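Local coordinates for protein putative O-acetylhomoserine (Thiol)-lyase (PDB 4OC9) that probably uses pyridoxal 5'-phosphate to make homocysteine from O-acetylhomoserine and sulfide, at residues D312-T320 with A339-K348; A353-L364 with S372-A380. One frame throughout, in Å; residues are numbered along the deposited sequence. Where two conformers were deposited one is given.

Interaction 1. Residues D312-T320 with A339-K348; sequences DIKGVNYPT and ASGLLSFEAK
The ring of Tyr-318 has the carbonyl oxygens of Ser-340 and Leu-342 at its edge, close to the ring plane. Thr-320 OG1 also lies in that plane, and Pro-319 CD sits over one face near the rim. The methyl of Ala-339 and CB of Leu-343 come up obliquely; Leu-343 CB is 3.6 Å from Tyr-318 CD1. With CG anti to the backbone N (chi1 -168°), the tyrosine is carried to the turn before strand 342-346. Its OH donates to Ser-340 O at 2.6 Å, in the carbonyl plane. A water donates to the same OH and accepts from Ala-339 N, so the buried hydroxyl has two partners here. The ring of Phe-345 receives Ile-313 CD1, 3.9 Å from Phe-345 CE1, and Val-316 CG2 lies by its CB. Leu-307 of helix 276-309 also packs on Val-316 and Phe-345.

The axes of strands 315-317 and 342-346 run antiparallel and come within 4.7 Å. Asn-317 N donates to Ser-344 O at 2.9 Å, nearly straight at 171°; the return bond from Ser-344 N is weak. On the same face as Ser-344, Asn-317 ND2 gives a bent bond to Ser-344 OG at 3.2 Å, with the oxygen tilted out of the amide plane. Glu-346 turns its carboxylate away to Thr-398 and Thr-401. At the exposed end Lys-348 CG passes 3.4 Å from Asp-312 O, and the two side chains lie alongside each other.

This is the antiparallel edge pair of the small C-terminal sheet in a fold-type I PLP enzyme, with helix 276-309 against one face.

Interaction 2. Residues A353-L364 with S372-A380; sequences ARRICDKTQLFL and SKSLIIHPA
Leu-364 pairs in parallel with Leu-375 through two backbone bonds, Leu-364 N to Ser-374 O and Ile-376 N to Leu-364 O, both 2.9 Å, while the axis of helix 353-359 runs at 149° to that of strand 375-377, the two axes 8.7 Å apart at closest.

Ile-376 is the central side chain. Its CG1 is anti to the backbone N (chi1 -179°), which sends CD1 to the helix and leaves CG2 by the returning chain. CD1 meets Ile-356 CG2 at 3.9 Å, the two side chains crossing at about a right angle, and also touches Cys-357 SG. CG2 packs on Phe-363 CB and meets Thr-360 OG1 tip to tip. That hydroxyl donates to Phe-363 O at 2.9 Å and so ties the helix exit to the chain entering the sheet.

Over one face of the Phe-363 ring lies Ser-374 CB, a CH-pi contact 3.8 Å from the centroid. Leu-375 O is at the ring edge. Ser-374 OG bonds instead to Glu-409 and to Gly-407 N. On the other side of the pair, Leu-364 CB packs against Leu-375 CD2 at 3.9 Å. At the far end Ala-353 CB meets the edge of the His-378 imidazole, 3.8 Å from CD2; His-378 NE2 is bonded to Lys-399 O.

The chemistry is divided. Apolar groups fill the buried space between helix and strand, and backbone bonds fix the pairing. The polar ends of Ser-374, His-378 and Lys-373 find partners outside the two segments: Lys-373 NZ forms salt bridges with Asp-371 and with Glu-287 of the second subunit, so this end also joins the subunit interface.

Both contacts involve one five-stranded sheet, and their centres are about 13 Å apart. Within this chain strand 315-317 of interaction 1 is one outer strand, and strand 364-365, which Leu-364 of interaction 2 begins, is the other; strand 401-405 lies between strands 342-346 and 375-377. After a short link, strand 342-346 is followed by helix 350-359. The two contacts touch there: Ala-347 CB lies 3.7 Å from Ala-353 N, and Phe-345 CE1 is 4.2 Å from Ile-356 CD1. The helix of interaction 2 thus also packs on interaction 1. The link to the cofactor region is indirect: Ser-340 touches Tyr-207, next to Lys-206, the lysine that carries the pyridoxal phosphate.

Interaction 1. Residues D312-T320 with A339-K348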
loop_
_atom_site.group_PDB
_atom_site.type_symbol
_atom_site.label_atom_id
_atom_site.label_comp_id
_atom_site.label_asym_id
_atom_site.label_seq_id
_atom_site.Cartn_x
_atom_site.Cartn_y
_atom_site.Cartn_z
ATOM N N ASP D 312 39.354 3.843 -24.017
ATOM C CA ASP D 312 38.941 5.154 -23.466
ATOM C C ASP D 312 38.689 5.144 -21.933
ATOM O O ASP D 312 38.300 6.173 -21.374
ATOM C CB ASP D 312 37.698 5.677 -24.211
ATOM C CG ASP D 312 37.974 5.987 -25.681
ATOM O OD1 ASP D 312 39.116 6.392 -26.002
ATOM O OD2 ASP D 312 37.051 5.847 -26.511
ATOM N N ILE D 313 38.951 4.020 -21.256
ATOM C CA ILE D 313 38.744 3.895 -19.813
ATOM C C ILE D 313 40.090 3.775 -19.128
ATOM O O ILE D 313 40.884 2.925 -19.469
ATOM C CB ILE D 313 37.853 2.691 -19.475
ATOM C CG1 ILE D 313 36.530 2.790 -20.229
ATOM C CG2 ILE D 313 37.604 2.597 -17.970
ATOM C CD1 ILE D 313 35.730 4.055 -19.960
ATOM N N LYS D 314 40.324 4.599 -18.113
ATOM C CA LYS D 314 41.623 4.604 -17.423
ATOM C C LYS D 314 41.800 3.799 -16.153
ATOM O O LYS D 314 42.882 3.816 -15.581
ATOM C CB LYS D 314 42.057 6.049 -17.138
ATOM C CG LYS D 314 42.106 6.917 -18.390
ATOM C CD LYS D 314 42.993 6.334 -19.491
ATOM C CE LYS D 314 43.026 7.197 -20.762
ATOM N NZ LYS D 314 43.637 8.545 -20.568
ATOM N N GLY D 315 40.784 3.094 -15.701
ATOM C CA GLY D 315 40.947 2.310 -14.477
ATOM C C GLY D 315 39.582 1.814 -14.052
ATOM O O GLY D 315 38.600 2.537 -14.179
ATOM N N VAL D 316 39.531 0.589 -13.547
ATOM C CA VAL D 316 38.310 -0.009 -13.113
ATOM C C VAL D 316 38.441 -0.589 -11.733
ATOM O O VAL D 316 39.349 -1.339 -11.464
ATOM C CB VAL D 316 37.866 -1.165 -14.048
ATOM C CG1 VAL D 316 36.563 -1.805 -13.549
ATOM C CG2 VAL D 316 37.667 -0.656 -15.473
ATOM N N ASN D 317 37.454 -0.319 -10.889
ATOM C CA ASN D 317 37.438 -0.841 -9.516
ATOM C C ASN D 317 36.383 -1.885 -9.302
ATOM O O ASN D 317 35.198 -1.540 -9.166
ATOM C CB ASN D 317 37.116 0.191 -8.498
ATOM C CG ASN D 317 38.246 1.067 -8.148
ATOM O OD1 ASN D 317 39.421 0.756 -8.358
ATOM N ND2 ASN D 317 37.909 2.115 -7.458
ATOM N N TYR D 318 36.772 -3.147 -9.315
ATOM C CA TYR D 318 35.818 -4.241 -9.087
ATOM C C TYR D 318 36.674 -5.425 -8.598
ATOM O O TYR D 318 37.646 -5.789 -9.211
ATOM C CB TYR D 318 34.931 -4.519 -10.312
ATOM C CG TYR D 318 33.784 -5.424 -10.022
ATOM C CD1 TYR D 318 32.665 -4.959 -9.357
ATOM C CD2 TYR D 318 33.778 -6.727 -10.466
ATOM C CE1 TYR D 318 31.597 -5.785 -9.094
ATOM C CE2 TYR D 318 32.713 -7.570 -10.204
ATOM C CZ TYR D 318 31.618 -7.087 -9.510
ATOM O OH TYR D 318 30.552 -7.957 -9.261
ATOM N N PRO D 319 36.298 -6.027 -7.477
ATOM C CA PRO D 319 37.071 -7.101 -6.865
ATOM C C PRO D 319 37.353 -8.379 -7.642
ATOM O O PRO D 319 38.311 -9.051 -7.322
ATOM C CB PRO D 319 36.254 -7.432 -5.599
ATOM C CG PRO D 319 35.278 -6.323 -5.437
ATOM C CD PRO D 319 34.977 -5.889 -6.833
ATOM N N THR D 320 36.552 -8.708 -8.652
ATOM C CA THR D 320 36.793 -9.909 -9.407
ATOM C C THR D 320 37.994 -9.730 -10.344
ATOM O O THR D 320 38.534 -10.721 -10.849
ATOM C CB THR D 320 35.583 -10.322 -10.251
ATOM O OG1 THR D 320 35.332 -9.331 -11.254
ATOM C CG2 THR D 320 34.389 -10.532 -9.403
ATOM N N ALA D 339 30.692 -10.677 -6.465
ATOM C CA ALA D 339 31.088 -9.457 -5.769
ATOM C C ALA D 339 30.077 -8.304 -5.754
ATOM O O ALA D 339 30.426 -7.131 -5.570
ATOM C CB ALA D 339 32.380 -8.981 -6.372
ATOM N N SER D 340 28.820 -8.639 -5.984
ATOM C CA SER D 340 27.704 -7.668 -5.996
ATOM C C SER D 340 27.678 -6.779 -7.248
ATOM O O SER D 340 28.458 -6.966 -8.171
ATOM C CB SER D 340 27.652 -6.872 -4.712
ATOM O OG SER D 340 26.445 -6.142 -4.650
ATOM N N GLY D 341 26.765 -5.820 -7.276
ATOM C CA GLY D 341 26.593 -4.954 -8.450
ATOM C C GLY D 341 27.096 -3.553 -8.485
ATOM O O GLY D 341 26.706 -2.787 -9.357
ATOM N N LEU D 342 27.952 -3.194 -7.542
ATOM C CA LEU D 342 28.488 -1.848 -7.530
ATOM C C LEU D 342 29.908 -1.840 -8.061
ATOM O O LEU D 342 30.699 -2.735 -7.762
ATOM C CB LEU D 342 28.559 -1.327 -6.113
ATOM C CG LEU D 342 28.885 0.156 -6.027
ATOM C CD1 LEU D 342 27.688 0.933 -6.604
ATOM C CD2 LEU D 342 29.091 0.548 -4.590
ATOM N N LEU D 343 30.233 -0.869 -8.894
ATOM C CA LEU D 343 31.602 -0.779 -9.395
ATOM C C LEU D 343 31.866 0.682 -9.755
ATOM O O LEU D 343 30.920 1.474 -9.837
ATOM C CB LEU D 343 31.828 -1.653 -10.594
ATOM C CG LEU D 343 31.209 -1.341 -11.951
ATOM C CD1 LEU D 343 31.839 -0.107 -12.564
ATOM C CD2 LEU D 343 31.502 -2.484 -12.905
ATOM N N SER D 344 33.139 1.053 -9.919
ATOM C CA SER D 344 33.434 2.405 -10.323
ATOM C C SER D 344 34.546 2.336 -11.337
ATOM O O SER D 344 35.200 1.322 -11.499
ATOM C CB SER D 344 33.818 3.323 -9.174
ATOM O OG SER D 344 35.044 2.945 -8.634
ATOM N N PHE D 345 34.689 3.395 -12.119
ATOM C CA PHE D 345 35.752 3.436 -13.115
ATOM C C PHE D 345 36.165 4.882 -13.368
ATOM O O PHE D 345 35.421 5.814 -13.061
ATOM C CB PHE D 345 35.363 2.746 -14.447
ATOM C CG PHE D 345 34.275 3.424 -15.220
ATOM C CD1 PHE D 345 34.584 4.404 -16.142
ATOM C CD2 PHE D 345 32.958 3.080 -15.039
ATOM C CE1 PHE D 345 33.583 5.023 -16.867
ATOM C CE2 PHE D 345 31.955 3.700 -15.747
ATOM C CZ PHE D 345 32.266 4.664 -16.673
ATOM N N GLU D 346 37.340 5.030 -13.966
ATOM C CA GLU D 346 37.897 6.318 -14.304
ATOM C C GLU D 346 37.725 6.617 -15.779
ATOM O O GLU D 346 38.094 5.812 -16.634
ATOM C CB GLU D 346 39.410 6.355 -13.973
ATOM C CG GLU D 346 39.720 6.116 -12.508
ATOM C CD GLU D 346 39.135 7.195 -11.624
ATOM O OE1 GLU D 346 39.303 8.384 -11.979
ATOM O OE2 GLU D 346 38.552 6.863 -10.566
ATOM N N ALA D 347 37.144 7.774 -16.080
ATOM C CA ALA D 347 36.963 8.209 -17.460
ATOM C C ALA D 347 38.274 8.925 -17.810
ATOM O O ALA D 347 39.158 9.014 -16.975
ATOM C CB ALA D 347 35.812 9.173 -17.566
ATOM N N LYS D 348 38.409 9.410 -19.042
ATOM C CA LYS D 348 39.636 10.111 -19.474
ATOM C C LYS D 348 39.876 11.322 -18.595
ATOM O O LYS D 348 40.985 11.543 -18.133
ATOM C CB LYS D 348 39.581 10.507 -20.960
ATOM C CG LYS D 348 39.531 9.285 -21.905
ATOM C CD LYS D 348 39.467 9.607 -23.400
ATOM C CE LYS D 348 38.215 10.371 -23.794
ATOM N NZ LYS D 348 38.098 10.571 -25.265
HETATM O O HOH W 1 35.943 8.118 -26.392
HETATM O O HOH W 2 30.957 -10.678 -9.377
#

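Interaction 2. Residues A353-L364 with S372-A380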
loop_
_atom_site.group_PDB
_atom_site.type_symbol
_atom_site.label_atom_id
_atom_site.label_comp_id
_atom_site.label_asym_id
_atom_site.label_seq_id
_atom_site.Cartn_x
_atom_site.Cartn_y
_atom_site.Cartn_z
ATOM N N ALA D 353 33.718 12.119 -18.249
ATOM C CA ALA D 353 32.822 11.539 -17.230
ATOM C C ALA D 353 31.410 12.135 -17.293
ATOM O O ALA D 353 30.405 11.460 -17.084
ATOM C CB ALA D 353 33.385 11.764 -15.854
ATOM N N ARG D 354 31.362 13.416 -17.626
ATOM C CA ARG D 354 30.137 14.143 -17.722
ATOM C C ARG D 354 29.412 13.739 -19.028
ATOM O O ARG D 354 28.182 13.559 -19.033
ATOM C CB ARG D 354 30.504 15.624 -17.700
ATOM C CG ARG D 354 29.485 16.635 -17.281
ATOM C CD ARG D 354 30.076 18.059 -17.388
ATOM N NE ARG D 354 28.906 18.929 -17.596
ATOM C CZ ARG D 354 28.252 19.078 -18.767
ATOM N NH1 ARG D 354 27.196 19.899 -18.874
ATOM N NH2 ARG D 354 28.628 18.393 -19.849
ATOM N N ARG D 355 30.125 13.594 -20.148
ATOM C CA ARG D 355 29.439 13.195 -21.398
ATOM C C ARG D 355 28.797 11.842 -21.236
ATOM O O ARG D 355 27.714 11.607 -21.750
ATOM C CB ARG D 355 30.331 13.168 -22.644
ATOM C CG ARG D 355 30.744 14.528 -23.168
ATOM C CD ARG D 355 31.437 14.438 -24.528
ATOM N NE ARG D 355 32.615 13.563 -24.521
ATOM C CZ ARG D 355 33.840 13.925 -24.121
ATOM N NH1 ARG D 355 34.066 15.133 -23.626
ATOM N NH2 ARG D 355 34.838 13.053 -24.163
ATOM N N ILE D 356 29.502 10.950 -20.558
ATOM C CA ILE D 356 29.017 9.613 -20.312
ATOM C C ILE D 356 27.716 9.681 -19.539
ATOM O O ILE D 356 26.727 9.080 -19.955
ATOM C CB ILE D 356 30.054 8.770 -19.552
ATOM C CG1 ILE D 356 31.277 8.500 -20.441
ATOM C CG2 ILE D 356 29.461 7.419 -19.185
ATOM C CD1 ILE D 356 32.413 7.814 -19.735
ATOM N N CYS D 357 27.712 10.377 -18.415
ATOM C CA CYS D 357 26.485 10.515 -17.610
ATOM C C CYS D 357 25.320 11.119 -18.392
ATOM O O CYS D 357 24.176 10.729 -18.195
ATOM C CB CYS D 357 26.696 11.382 -16.402
ATOM S SG CYS D 357 27.808 10.691 -15.208
ATOM N N ASP D 358 25.617 12.023 -19.318
ATOM C CA ASP D 358 24.589 12.650 -20.130
ATOM C C ASP D 358 24.146 11.833 -21.378
ATOM O O ASP D 358 23.119 12.146 -21.991
ATOM C CB ASP D 358 25.060 14.069 -20.538
ATOM C CG ASP D 358 25.240 15.046 -19.311
ATOM O OD1 ASP D 358 24.858 14.741 -18.159
ATOM O OD2 ASP D 358 25.757 16.162 -19.501
ATOM N N LYS D 359 24.888 10.772 -21.706
ATOM C CA LYS D 359 24.591 9.927 -22.884
ATOM C C LYS D 359 23.935 8.586 -22.698
ATOM O O LYS D 359 23.442 8.016 -23.677
ATOM C CB LYS D 359 25.848 9.264 -23.423
ATOM C CG LYS D 359 25.773 9.081 -24.908
ATOM C CD LYS D 359 26.229 10.319 -25.672
ATOM C CE LYS D 359 26.169 10.086 -27.206
ATOM N NZ LYS D 359 24.775 10.174 -27.697
ATOM N N THR D 360 24.119 7.988 -21.529
ATOM C CA THR D 360 23.543 6.676 -21.292
ATOM C C THR D 360 22.048 6.696 -21.401
ATOM O O THR D 360 21.422 7.656 -21.015
ATOM C CB THR D 360 23.907 6.060 -19.944
ATOM O OG1 THR D 360 23.567 6.972 -18.906
ATOM C CG2 THR D 360 25.379 5.720 -19.868
ATOM N N GLN D 361 21.492 5.626 -21.969
ATOM C CA GLN D 361 20.036 5.460 -22.144
ATOM C C GLN D 361 19.413 4.387 -21.198
ATOM O O GLN D 361 18.234 4.463 -20.892
ATOM C CB GLN D 361 19.678 5.127 -23.599
ATOM C CG GLN D 361 20.178 6.167 -24.588
ATOM C CD GLN D 361 19.588 7.554 -24.349
ATOM O OE1 GLN D 361 18.395 7.696 -24.044
ATOM N NE2 GLN D 361 20.406 8.596 -24.536
ATOM N N LEU D 362 20.184 3.382 -20.784
ATOM C CA LEU D 362 19.716 2.328 -19.870
ATOM C C LEU D 362 20.199 2.629 -18.463
ATOM O O LEU D 362 19.468 2.402 -17.507
ATOM C CB LEU D 362 20.141 0.927 -20.293
ATOM C CG LEU D 362 19.536 0.438 -21.597
ATOM C CD1 LEU D 362 20.067 -0.958 -21.879
ATOM C CD2 LEU D 362 18.008 0.438 -21.514
ATOM N N PHE D 363 21.447 3.049 -18.330
ATOM C CA PHE D 363 21.951 3.430 -17.040
ATOM C C PHE D 363 21.258 4.764 -16.794
ATOM O O PHE D 363 21.384 5.707 -17.578
ATOM C CB PHE D 363 23.451 3.550 -17.019
ATOM C CG PHE D 363 24.157 2.228 -17.011
ATOM C CD1 PHE D 363 24.378 1.513 -18.178
ATOM C CD2 PHE D 363 24.650 1.720 -15.827
ATOM C CE1 PHE D 363 25.073 0.316 -18.152
ATOM C CE2 PHE D 363 25.305 0.512 -15.809
ATOM C CZ PHE D 363 25.498 -0.198 -16.977
ATOM N N LEU D 364 20.469 4.815 -15.726
ATOM C CA LEU D 364 19.739 6.005 -15.389
ATOM C C LEU D 364 20.531 6.884 -14.445
ATOM O O LEU D 364 20.990 6.440 -13.391
ATOM C CB LEU D 364 18.418 5.618 -14.721
ATOM C CG LEU D 364 17.516 4.698 -15.524
ATOM C CD1 LEU D 364 16.292 4.318 -14.743
ATOM C CD2 LEU D 364 17.111 5.342 -16.832
ATOM N N SER D 372 16.843 -2.618 -9.630
ATOM C CA SER D 372 16.822 -3.612 -10.692
ATOM C C SER D 372 17.191 -2.919 -12.013
ATOM O O SER D 372 17.606 -3.588 -12.976
ATOM C CB SER D 372 15.461 -4.247 -10.745
ATOM O OG SER D 372 14.498 -3.216 -10.826
ATOM N N LYS D 373 17.019 -1.589 -12.059
ATOM C CA LYS D 373 17.387 -0.805 -13.236
ATOM C C LYS D 373 18.774 -0.284 -12.976
ATOM O O LYS D 373 19.078 0.167 -11.872
ATOM C CB LYS D 373 16.474 0.374 -13.548
ATOM C CG LYS D 373 15.097 0.063 -14.118
ATOM C CD LYS D 373 14.143 -0.596 -13.151
ATOM C CE LYS D 373 13.678 0.369 -12.072
ATOM N NZ LYS D 373 12.793 -0.329 -11.094
ATOM N N SER D 374 19.626 -0.353 -13.992
ATOM C CA SER D 374 20.993 0.116 -13.857
ATOM C C SER D 374 21.046 1.621 -13.638
ATOM O O SER D 374 20.307 2.347 -14.271
ATOM C CB SER D 374 21.856 -0.287 -15.047
ATOM O OG SER D 374 21.954 -1.693 -15.098
ATOM N N LEU D 375 21.947 2.054 -12.772
ATOM C CA LEU D 375 22.089 3.466 -12.458
ATOM C C LEU D 375 23.518 3.993 -12.585
ATOM O O LEU D 375 24.511 3.249 -12.487
ATOM C CB LEU D 375 21.676 3.705 -11.012
ATOM C CG LEU D 375 20.336 3.118 -10.582
ATOM C CD1 LEU D 375 20.105 3.399 -9.117
ATOM C CD2 LEU D 375 19.185 3.641 -11.420
ATOM N N ILE D 376 23.614 5.301 -12.789
ATOM C CA ILE D 376 24.916 5.952 -12.951
ATOM C C ILE D 376 24.968 7.286 -12.265
ATOM O O ILE D 376 23.969 7.965 -12.174
ATOM C CB ILE D 376 25.254 6.105 -14.453
ATOM C CG1 ILE D 376 26.632 6.758 -14.637
ATOM C CG2 ILE D 376 24.200 6.913 -15.183
ATOM C CD1 ILE D 376 27.177 6.734 -16.060
ATOM N N ILE D 377 26.145 7.638 -11.785
ATOM C CA ILE D 377 26.390 8.898 -11.116
ATOM C C ILE D 377 27.876 9.274 -11.063
ATOM O O ILE D 377 28.735 8.428 -11.211
ATOM C CB ILE D 377 25.906 8.850 -9.682
ATOM C CG1 ILE D 377 25.616 10.332 -9.282
ATOM C CG2 ILE D 377 26.898 7.967 -8.851
ATOM C CD1 ILE D 377 24.493 10.420 -8.304
ATOM N N HIS D 378 28.142 10.571 -10.889
ATOM C CA HIS D 378 29.500 11.155 -10.775
ATOM C C HIS D 378 29.672 11.646 -9.324
ATOM O O HIS D 378 29.327 12.788 -9.022
ATOM C CB HIS D 378 29.619 12.356 -11.700
ATOM C CG HIS D 378 30.962 13.007 -11.663
ATOM N ND1 HIS D 378 31.341 13.882 -10.669
ATOM C CD2 HIS D 378 32.004 12.940 -12.531
ATOM C CE1 HIS D 378 32.566 14.313 -10.913
ATOM N NE2 HIS D 378 32.995 13.751 -12.034
ATOM N N PRO D 379 30.211 10.801 -8.430
ATOM C CA PRO D 379 30.406 11.086 -6.986
ATOM C C PRO D 379 31.004 12.402 -6.495
ATOM O O PRO D 379 30.505 12.982 -5.518
ATOM C CB PRO D 379 31.319 9.944 -6.526
ATOM C CG PRO D 379 30.985 8.838 -7.443
ATOM C CD PRO D 379 30.750 9.481 -8.782
ATOM N N ALA D 380 32.081 12.867 -7.098
ATOM C CA ALA D 380 32.673 14.119 -6.623
ATOM C C ALA D 380 31.651 15.278 -6.455
ATOM O O ALA D 380 31.573 15.880 -5.386
ATOM C CB ALA D 380 33.816 14.534 -7.539
#